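Reticulocyte-binding protein 2a (Plasmodium vivax, PDB 4Z8N) probably helps the malaria parasite recognise and invade red blood cells, this chain being its erythrocyte-binding domain. Local coordinates at residues H221-L235 with S256-A270. Residues are numbered along the deposited sequence; the frame is centred on the assembly and turned at random.
Sequences HTGKIIHGKENVLKL and SANFYATYKFSLKRA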
loop_
_atom_site.group_PDB
_atom_site.type_symbol
_atom_site.label_atom_id
_atom_site.label_comp_id
_atom_site.label_asym_id
_atom_site.label_seq_id
_atom_site.Cartn_x
_atom_site.Cartn_y
_atom_site.Cartn_z
ATOM N N HIS A 221 3.098 2.375 -4.465
ATOM C CA HIS A 221 3.255 0.932 -4.318
ATOM C C HIS A 221 4.048 0.340 -5.478
ATOM O O HIS A 221 4.849 -0.574 -5.286
ATOM C CB HIS A 221 1.892 0.245 -4.214
ATOM C CG HIS A 221 1.250 0.379 -2.868
ATOM N ND1 HIS A 221 1.856 -0.058 -1.710
ATOM C CD2 HIS A 221 0.051 0.885 -2.498
ATOM C CE1 HIS A 221 1.061 0.183 -0.683
ATOM N NE2 HIS A 221 -0.041 0.758 -1.133
ATOM N N THR A 222 3.813 0.860 -6.679
ATOM C CA THR A 222 4.529 0.416 -7.871
ATOM C C THR A 222 6.037 0.631 -7.733
ATOM O O THR A 222 6.836 -0.215 -8.140
ATOM C CB THR A 222 4.017 1.151 -9.130
ATOM O OG1 THR A 222 2.773 0.575 -9.543
ATOM C CG2 THR A 222 5.013 1.041 -10.266
ATOM N N GLY A 223 6.418 1.766 -7.155
ATOM C CA GLY A 223 7.818 2.051 -6.896
ATOM C C GLY A 223 8.455 1.022 -5.978
ATOM O O GLY A 223 9.598 0.618 -6.189
ATOM N N LYS A 224 7.712 0.597 -4.959
ATOM C CA LYS A 224 8.204 -0.397 -4.008
ATOM C C LYS A 224 8.346 -1.765 -4.663
ATOM O O LYS A 224 9.319 -2.481 -4.423
ATOM C CB LYS A 224 7.274 -0.499 -2.797
ATOM C CG LYS A 224 7.067 0.807 -2.049
ATOM C CD LYS A 224 8.360 1.306 -1.430
ATOM C CE LYS A 224 8.100 2.506 -0.536
ATOM N NZ LYS A 224 9.341 2.989 0.125
ATOM N N ILE A 225 7.362 -2.127 -5.482
ATOM C CA ILE A 225 7.380 -3.396 -6.198
ATOM C C ILE A 225 8.600 -3.499 -7.108
ATOM O O ILE A 225 9.323 -4.495 -7.083
ATOM C CB ILE A 225 6.105 -3.578 -7.033
ATOM C CG1 ILE A 225 4.884 -3.668 -6.117
ATOM C CG2 ILE A 225 6.209 -4.817 -7.909
ATOM C CD1 ILE A 225 3.568 -3.608 -6.854
ATOM N N ILE A 226 8.826 -2.456 -7.900
ATOM C CA ILE A 226 9.963 -2.409 -8.812
ATOM C C ILE A 226 11.287 -2.424 -8.048
ATOM O O ILE A 226 12.225 -3.127 -8.426
ATOM C CB ILE A 226 9.896 -1.161 -9.718
ATOM C CG1 ILE A 226 8.733 -1.292 -10.703
ATOM C CG2 ILE A 226 11.200 -0.963 -10.470
ATOM C CD1 ILE A 226 8.554 -0.089 -11.603
ATOM N N HIS A 227 11.349 -1.655 -6.965
ATOM C CA HIS A 227 12.539 -1.604 -6.123
ATOM C C HIS A 227 12.857 -2.970 -5.521
ATOM O O HIS A 227 14.007 -3.415 -5.533
ATOM C CB HIS A 227 12.357 -0.573 -5.009
ATOM C CG HIS A 227 13.525 -0.479 -4.075
ATOM N ND1 HIS A 227 13.546 -1.102 -2.846
ATOM C CD2 HIS A 227 14.707 0.170 -4.189
ATOM C CE1 HIS A 227 14.694 -0.843 -2.244
ATOM N NE2 HIS A 227 15.416 -0.073 -3.038
ATOM N N GLY A 228 11.831 -3.632 -4.998
ATOM C CA GLY A 228 12.006 -4.932 -4.380
ATOM C C GLY A 228 12.412 -6.005 -5.372
ATOM O O GLY A 228 13.345 -6.769 -5.122
ATOM N N LYS A 229 11.712 -6.056 -6.502
ATOM C CA LYS A 229 11.952 -7.080 -7.513
ATOM C C LYS A 229 13.344 -6.981 -8.133
ATOM O O LYS A 229 14.067 -7.975 -8.212
ATOM C CB LYS A 229 10.889 -7.002 -8.612
ATOM C CG LYS A 229 11.159 -7.933 -9.788
ATOM C CD LYS A 229 9.958 -8.051 -10.712
ATOM C CE LYS A 229 10.264 -8.979 -11.881
ATOM N NZ LYS A 229 9.028 -9.358 -12.627
ATOM N N GLU A 230 13.717 -5.784 -8.573
ATOM C CA GLU A 230 15.007 -5.585 -9.227
ATOM C C GLU A 230 16.174 -5.892 -8.294
ATOM O O GLU A 230 17.193 -6.425 -8.727
ATOM C CB GLU A 230 15.125 -4.155 -9.756
ATOM C CG GLU A 230 14.272 -3.882 -10.982
ATOM C CD GLU A 230 14.417 -2.462 -11.487
ATOM O OE1 GLU A 230 15.078 -1.651 -10.805
ATOM O OE2 GLU A 230 13.872 -2.158 -12.569
ATOM N N ASN A 231 16.025 -5.559 -7.017
ATOM C CA ASN A 231 17.081 -5.839 -6.051
ATOM C C ASN A 231 17.209 -7.334 -5.776
ATOM O O ASN A 231 18.318 -7.847 -5.631
ATOM C CB ASN A 231 16.838 -5.080 -4.747
ATOM C CG ASN A 231 17.321 -3.645 -4.816
ATOM O OD1 ASN A 231 18.522 -3.386 -4.825
ATOM N ND2 ASN A 231 16.384 -2.705 -4.867
ATOM N N VAL A 232 16.075 -8.025 -5.706
ATOM C CA VAL A 232 16.078 -9.477 -5.563
ATOM C C VAL A 232 16.796 -10.102 -6.751
ATOM O O VAL A 232 17.661 -10.962 -6.586
ATOM C CB VAL A 232 14.647 -10.053 -5.457
ATOM C CG1 VAL A 232 14.650 -11.552 -5.720
ATOM C CG2 VAL A 232 14.049 -9.756 -4.092
ATOM N N LEU A 233 16.443 -9.646 -7.949
ATOM C CA LEU A 233 17.063 -10.143 -9.170
ATOM C C LEU A 233 18.543 -9.777 -9.233
ATOM O O LEU A 233 19.352 -10.525 -9.788
ATOM C CB LEU A 233 16.332 -9.600 -10.399
ATOM C CG LEU A 233 14.890 -10.077 -10.580
ATOM C CD1 LEU A 233 14.304 -9.545 -11.881
ATOM C CD2 LEU A 233 14.826 -11.598 -10.540
ATOM N N LYS A 234 18.900 -8.631 -8.660
ATOM C CA LYS A 234 20.295 -8.204 -8.650
ATOM C C LYS A 234 21.144 -9.107 -7.756
ATOM O O LYS A 234 22.285 -9.423 -8.089
ATOM C CB LYS A 234 20.421 -6.745 -8.202
ATOM C CG LYS A 234 21.842 -6.358 -7.814
ATOM C CD LYS A 234 22.112 -4.878 -8.000
ATOM C CE LYS A 234 23.557 -4.648 -8.429
ATOM N NZ LYS A 234 24.211 -5.908 -8.898
ATOM N N LEU A 235 20.577 -9.531 -6.630
ATOM C CA LEU A 235 21.280 -10.414 -5.703
ATOM C C LEU A 235 21.681 -11.725 -6.374
ATOM O O LEU A 235 22.711 -12.313 -6.042
ATOM C CB LEU A 235 20.415 -10.697 -4.474
ATOM C CG LEU A 235 20.170 -9.504 -3.550
ATOM C CD1 LEU A 235 19.315 -9.913 -2.360
ATOM C CD2 LEU A 235 21.493 -8.902 -3.089
ATOM N N SER A 256 17.942 -9.746 1.831
ATOM C CA SER A 256 17.075 -10.569 0.994
ATOM C C SER A 256 15.628 -10.506 1.454
ATOM O O SER A 256 14.721 -10.274 0.656
ATOM C CB SER A 256 17.549 -12.023 0.999
ATOM O OG SER A 256 18.860 -12.124 0.482
ATOM N N ALA A 257 15.422 -10.724 2.748
ATOM C CA ALA A 257 14.083 -10.750 3.317
ATOM C C ALA A 257 13.424 -9.379 3.229
ATOM O O ALA A 257 12.223 -9.279 2.992
ATOM C CB ALA A 257 14.132 -11.226 4.760
ATOM N N ASN A 258 14.216 -8.328 3.412
ATOM C CA ASN A 258 13.696 -6.966 3.352
ATOM C C ASN A 258 13.272 -6.572 1.938
ATOM O O ASN A 258 12.263 -5.898 1.750
ATOM C CB ASN A 258 14.738 -5.977 3.884
ATOM C CG ASN A 258 14.220 -4.555 3.924
ATOM O OD1 ASN A 258 13.387 -4.209 4.763
ATOM N ND2 ASN A 258 14.715 -3.718 3.019
ATOM N N PHE A 259 14.044 -6.997 0.944
ATOM C CA PHE A 259 13.697 -6.739 -0.450
ATOM C C PHE A 259 12.395 -7.437 -0.839
ATOM O O PHE A 259 11.545 -6.854 -1.518
ATOM C CB PHE A 259 14.830 -7.190 -1.378
ATOM C CG PHE A 259 16.004 -6.252 -1.400
ATOM C CD1 PHE A 259 15.817 -4.884 -1.285
ATOM C CD2 PHE A 259 17.294 -6.737 -1.535
ATOM C CE1 PHE A 259 16.895 -4.018 -1.306
ATOM C CE2 PHE A 259 18.376 -5.877 -1.554
ATOM C CZ PHE A 259 18.176 -4.517 -1.440
ATOM N N TYR A 260 12.230 -8.683 -0.407
ATOM C CA TYR A 260 11.021 -9.425 -0.747
ATOM C C TYR A 260 9.816 -8.921 0.044
ATOM O O TYR A 260 8.710 -8.840 -0.489
ATOM C CB TYR A 260 11.205 -10.925 -0.511
ATOM C CG TYR A 260 9.932 -11.707 -0.755
ATOM C CD1 TYR A 260 9.413 -11.839 -2.038
ATOM C CD2 TYR A 260 9.238 -12.293 0.298
ATOM C CE1 TYR A 260 8.243 -12.541 -2.268
ATOM C CE2 TYR A 260 8.070 -13.001 0.078
ATOM C CZ TYR A 260 7.577 -13.120 -1.207
ATOM O OH TYR A 260 6.414 -13.818 -1.433
ATOM N N ALA A 261 10.033 -8.584 1.312
ATOM C CA ALA A 261 8.956 -8.063 2.153
ATOM C C ALA A 261 8.410 -6.759 1.582
ATOM O O ALA A 261 7.203 -6.522 1.603
ATOM C CB ALA A 261 9.441 -7.857 3.577
ATOM N N THR A 262 9.309 -5.926 1.068
ATOM C CA THR A 262 8.934 -4.671 0.422
ATOM C C THR A 262 8.109 -4.934 -0.833
ATOM O O THR A 262 7.085 -4.290 -1.067
ATOM C CB THR A 262 10.178 -3.841 0.056
ATOM O OG1 THR A 262 10.874 -3.478 1.254
ATOM C CG2 THR A 262 9.788 -2.576 -0.700
ATOM N N TYR A 263 8.568 -5.888 -1.636
ATOM C CA TYR A 263 7.862 -6.302 -2.839
ATOM C C TYR A 263 6.472 -6.842 -2.507
ATOM O O TYR A 263 5.475 -6.432 -3.103
ATOM C CB TYR A 263 8.682 -7.358 -3.589
ATOM C CG TYR A 263 7.942 -8.064 -4.703
ATOM C CD1 TYR A 263 7.860 -7.506 -5.971
ATOM C CD2 TYR A 263 7.339 -9.298 -4.489
ATOM C CE1 TYR A 263 7.188 -8.153 -6.993
ATOM C CE2 TYR A 263 6.667 -9.950 -5.502
ATOM C CZ TYR A 263 6.594 -9.373 -6.751
ATOM O OH TYR A 263 5.927 -10.022 -7.760
ATOM N N LYS A 264 6.414 -7.757 -1.546
ATOM C CA LYS A 264 5.167 -8.422 -1.186
ATOM C C LYS A 264 4.156 -7.463 -0.556
ATOM O O LYS A 264 2.964 -7.526 -0.850
ATOM C CB LYS A 264 5.454 -9.584 -0.231
ATOM C CG LYS A 264 4.218 -10.348 0.219
ATOM C CD LYS A 264 4.592 -11.444 1.204
ATOM C CE LYS A 264 3.370 -12.177 1.725
ATOM N NZ LYS A 264 3.753 -13.226 2.714
ATOM N N PHE A 265 4.642 -6.582 0.312
ATOM C CA PHE A 265 3.797 -5.621 1.008
ATOM C C PHE A 265 3.027 -4.737 0.022
ATOM O O PHE A 265 1.846 -4.456 0.222
ATOM C CB PHE A 265 4.654 -4.761 1.946
ATOM C CG PHE A 265 3.866 -3.838 2.832
ATOM C CD1 PHE A 265 3.109 -4.339 3.879
ATOM C CD2 PHE A 265 3.912 -2.466 2.641
ATOM C CE1 PHE A 265 2.397 -3.491 4.706
ATOM C CE2 PHE A 265 3.200 -1.612 3.466
ATOM C CZ PHE A 265 2.442 -2.125 4.499
ATOM N N SER A 266 3.692 -4.318 -1.050
ATOM C CA SER A 266 3.072 -3.412 -2.015
ATOM C C SER A 266 2.331 -4.139 -3.135
ATOM O O SER A 266 1.363 -3.607 -3.682
ATOM C CB SER A 266 4.121 -2.476 -2.612
ATOM O OG SER A 266 4.369 -1.386 -1.742
ATOM N N LEU A 267 2.778 -5.345 -3.474
ATOM C CA LEU A 267 2.140 -6.121 -4.538
ATOM C C LEU A 267 0.673 -6.394 -4.222
ATOM O O LEU A 267 -0.196 -6.240 -5.078
ATOM C CB LEU A 267 2.877 -7.444 -4.762
ATOM C CG LEU A 267 2.286 -8.364 -5.834
ATOM C CD1 LEU A 267 2.394 -7.720 -7.207
ATOM C CD2 LEU A 267 2.967 -9.725 -5.825
ATOM N N LYS A 268 0.410 -6.792 -2.981
ATOM C CA LYS A 268 -0.942 -7.098 -2.528
ATOM C C LYS A 268 -1.876 -5.904 -2.704
ATOM O O LYS A 268 -3.053 -6.066 -3.026
ATOM C CB LYS A 268 -0.915 -7.534 -1.060
ATOM C CG LYS A 268 -2.283 -7.821 -0.466
ATOM C CD LYS A 268 -2.168 -8.394 0.935
ATOM C CE LYS A 268 -2.512 -7.356 1.988
ATOM N NZ LYS A 268 -2.369 -7.911 3.361
ATOM N N ARG A 269 -1.336 -4.706 -2.508
ATOM C CA ARG A 269 -2.118 -3.478 -2.581
ATOM C C ARG A 269 -2.305 -3.009 -4.017
ATOM O O ARG A 269 -3.326 -2.410 -4.354
ATOM C CB ARG A 269 -1.452 -2.377 -1.755
ATOM C CG ARG A 269 -1.273 -2.753 -0.303
ATOM C CD ARG A 269 -2.618 -3.017 0.346
ATOM N NE ARG A 269 -3.334 -1.778 0.632
ATOM C CZ ARG A 269 -4.658 -1.677 0.695
ATOM N NH1 ARG A 269 -5.415 -2.744 0.478
ATOM N NH2 ARG A 269 -5.222 -0.509 0.971
ATOM N N ALA A 270 -1.314 -3.288 -4.858
ATOM C CA ALA A 270 -1.374 -2.912 -6.264
ATOM C C ALA A 270 -2.561 -3.567 -6.970
ATOM O O ALA A 270 -3.191 -2.956 -7.833
ATOM C CB ALA A 270 -0.074 -3.279 -6.965
#
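His221 and Ser266 make the one hydrogen bond between segments 221-235 and 256-270, on helices 199-237 and 246-297. ND1 of His221 lies 2.8 Å from OG of Ser266. The bond is nearly straight (173°), and OG sits at the ring edge, in its plane. Arg269 CB covers one face of the His221 ring in a CH-pi contact, 3.6 Å from the ring centroid. The guanidinium group leads away, and Asp9 binds both Arg269 NE, as a salt bridge, and His221 NE2.

Apolar packing surrounds Ile225, a knob among Tyr263, Ser266, Leu267 and Ala270. Its two branches divide the work. CG1 lies anti to the carbonyl carbon (chi1 -64°) and carries Ile225 CD1 to Ala270 CB at 3.7 Å. Ile225 CG2 reaches CE1 of Tyr263 at 3.6 Å.

Phe259 is the knob in the other direction, among His227, Gly228, Asn231 and Leu235. Asn231 CB stands over the Phe259 ring centre, 3.4 Å from the centroid, and the Asn231 amide stacks almost parallel to the ring. ND2 of Asn231 donates to His227 O at 2.6 Å, which helps fix the amide. Leu235 CD1 meets the ring edge, and Val232 CG2 touches Phe259 CB.

Backbones come close where Gly228 CA lies 3.5 Å from Phe259 O. The axes of the two segments approach to 7.6 Å and run roughly antiparallel, at 147°.

This is antiparallel helix packing within the Rh5-type coiled-coil domain, where helix 149-162 adds to the Val232 and Leu235 end. Packing dominates, while the buried His221 has both ring nitrogens hydrogen-bonded, which probably fixes its rotation and ties the pair to the N-terminal strand 9-11.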